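Local structure of mRNA export factor (Human herpesvirus 1, 4YXP) at residues 72-75 / 76-79. The protein regulates viral gene expression, inhibits host splicing and mediates nuclear export of intronless viral mRNAs, this chain being its zinc-binding, homodimerising C-terminal part. Numbering follows the deposited sequence.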
ATOM      1  N   ARG B  72       7.875  -1.348  23.666  1.00 30.68           N
ATOM      2  CA  ARG B  72       7.881   0.104  23.788  1.00 31.94           C
ATOM      3  C   ARG B  72       9.132   0.578  24.524  1.00 32.79           C
ATOM      4  O   ARG B  72       9.564  -0.039  25.498  1.00 34.53           O
ATOM      5  CB  ARG B  72       6.630   0.594  24.519  1.00 34.21           C
ATOM      6  CG  ARG B  72       6.432   2.104  24.441  1.00 34.20           C
ATOM      7  CD  ARG B  72       5.033   2.514  24.866  1.00 36.14           C
ATOM      8  NE  ARG B  72       4.810   3.948  24.710  1.00 36.54           N
ATOM      9  CZ  ARG B  72       3.624   4.539  24.818  1.00 38.72           C
ATOM     10  NH1 ARG B  72       2.539   3.821  25.078  1.00 38.99           N
ATOM     11  NH2 ARG B  72       3.520   5.851  24.658  1.00 40.51           N
ATOM     12  N   VAL B  73       9.713   1.671  24.036  1.00 32.51           N
ATOM     13  CA  VAL B  73      10.835   2.317  24.703  1.00 32.37           C
ATOM     14  C   VAL B  73      10.543   3.805  24.840  1.00 31.94           C
ATOM     15  O   VAL B  73       9.917   4.410  23.964  1.00 32.45           O
ATOM     16  CB  VAL B  73      12.160   2.093  23.937  1.00 30.35           C
ATOM     17  CG1 VAL B  73      12.478   0.607  23.826  1.00 29.56           C
ATOM     18  CG2 VAL B  73      12.107   2.738  22.560  1.00 28.86           C
ATOM     19  N   SER B  74      10.985   4.397  25.943  1.00 30.77           N
ATOM     20  CA  SER B  74      10.956   5.844  26.074  1.00 31.04           C
ATOM     21  C   SER B  74      12.053   6.425  25.190  1.00 29.33           C
ATOM     22  O   SER B  74      12.953   5.702  24.746  1.00 27.23           O
ATOM     23  CB  SER B  74      11.155   6.273  27.527  1.00 33.69           C
ATOM     24  OG  SER B  74      12.477   5.993  27.952  1.00 32.45           O
ATOM     25  N   TRP B  75      11.985   7.726  24.932  1.00 29.13           N
ATOM     26  CA  TRP B  75      13.045   8.403  24.196  1.00 29.17           C
ATOM     27  C   TRP B  75      14.379   8.241  24.929  1.00 29.56           C
ATOM     28  O   TRP B  75      15.421   8.044  24.307  1.00 28.19           O
ATOM     29  CB  TRP B  75      12.713   9.886  24.015  1.00 30.91           C
ATOM     30  CG  TRP B  75      13.870  10.703  23.534  1.00 31.32           C
ATOM     31  CD1 TRP B  75      14.511  11.701  24.215  1.00 32.76           C
ATOM     32  CD2 TRP B  75      14.537  10.589  22.271  1.00 29.63           C
ATOM     33  NE1 TRP B  75      15.530  12.216  23.452  1.00 31.55           N
ATOM     34  CE2 TRP B  75      15.569  11.549  22.255  1.00 30.44           C
ATOM     35  CE3 TRP B  75      14.363   9.768  21.153  1.00 26.89           C
ATOM     36  CZ2 TRP B  75      16.419  11.712  21.164  1.00 30.26           C
ATOM     37  CZ3 TRP B  75      15.208   9.932  20.073  1.00 25.35           C
ATOM     38  CH2 TRP B  75      16.223  10.897  20.087  1.00 27.23           C
ATOM     39  N   GLU B  76      14.333   8.317  26.254  1.00 31.48           N
ATOM     40  CA  GLU B  76      15.544   8.210  27.070  1.00 32.46           C
ATOM     41  C   GLU B  76      16.185   6.829  26.924  1.00 30.58           C
ATOM     42  O   GLU B  76      17.408   6.706  26.857  1.00 30.93           O
ATOM     43  CB  GLU B  76      15.226   8.495  28.543  1.00 36.94           C
ATOM     44  CG  GLU B  76      14.991   9.972  28.864  1.00 42.59           C
ATOM     45  CD  GLU B  76      13.715  10.527  28.242  1.00 46.75           C
ATOM     46  OE1 GLU B  76      12.755   9.751  28.033  1.00 46.12           O
ATOM     47  OE2 GLU B  76      13.673  11.745  27.963  1.00 50.06           O
ATOM     48  N   THR B  77      15.356   5.793  26.872  1.00 29.81           N
ATOM     49  CA  THR B  77      15.843   4.426  26.706  1.00 30.39           C
ATOM     50  C   THR B  77      16.432   4.222  25.310  1.00 28.19           C
ATOM     51  O   THR B  77      17.449   3.542  25.149  1.00 27.22           O
ATOM     52  CB  THR B  77      14.713   3.398  26.953  1.00 31.70           C
ATOM     53  OG1 THR B  77      14.307   3.457  28.325  1.00 32.55           O
ATOM     54  CG2 THR B  77      15.168   1.974  26.629  1.00 32.36           C
ATOM     55  N   LEU B  78      15.797   4.806  24.300  1.00 26.88           N
ATOM     56  CA  LEU B  78      16.289   4.692  22.933  1.00 25.76           C
ATOM     57  C   LEU B  78      17.655   5.372  22.812  1.00 24.31           C
ATOM     58  O   LEU B  78      18.552   4.880  22.125  1.00 23.08           O
ATOM     59  CB  LEU B  78      15.285   5.304  21.949  1.00 25.83           C
ATOM     60  CG  LEU B  78      15.627   5.258  20.454  1.00 25.31           C
ATOM     61  CD1 LEU B  78      15.886   3.839  19.971  1.00 23.17           C
ATOM     62  CD2 LEU B  78      14.501   5.885  19.649  1.00 26.36           C
ATOM     63  N   VAL B  79      17.818   6.499  23.489  1.00 25.17           N
ATOM     64  CA  VAL B  79      19.089   7.209  23.452  1.00 26.98           C
ATOM     65  C   VAL B  79      20.163   6.338  24.100  1.00 27.83           C
ATOM     66  O   VAL B  79      21.293   6.267  23.618  1.00 28.59           O
ATOM     67  CB  VAL B  79      18.973   8.590  24.136  1.00 29.77           C
ATOM     68  CG1 VAL B  79      20.342   9.175  24.454  1.00 29.80           C
ATOM     69  CG2 VAL B  79      18.196   9.548  23.238  1.00 30.87           C
TER
HETATM   70  O   HOH W   1      11.723   2.821  28.144  1.00 32.94           O
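Ser74 is the N-cap of helix 75-91, and its side chain takes up the backbone N-H of Thr77: OG accepts from Thr77 N at 3.1 Å. Serine suits this place because its short side chain can fold back over the first turn, whose N-H groups have no preceding carbonyl to bind; with chi1 at 69°, OG lies between the serine's own N and carbonyl carbon and faces the incoming turn. The carbonyl of Ser74 opens the helical pattern by accepting from Leu78 N, and Trp75 O does the same for Val79 N. A water extends the cap, taking a hydrogen bond from Ser74 N at 2.8 Å and sharing another with Thr77 OG1, so the threonine hydroxyl is tied through solvent to the capping residue while its methyl CG2 rests 4.0 Å from Val73 CB. Val73, just before the cap, also turns CG2 to Leu78 CB at 4.1 Å, an apolar contact beside the polar cap. Trp75, the first residue of the helix, has CG anti to the backbone N (chi1 168°), which together with chi2 brings one face of the indole against Val79, one turn further along. Val79 CG2 sits over that face, 3.7 Å from the centroid of the six-membered ring, a CH-pi contact in which one methyl of the branched side chain meets the ring, offset toward its rim. Leu78 CD2 approaches the same ring obliquely near CZ3. Helix 112-132 flanks this start, with Lys127 making a cation-pi contact with Trp75 and Ala124 meeting Leu78, while Phe269 of the second subunit packs on Val73 and Leu78, placing the capped turn at the intertwined dimer interface.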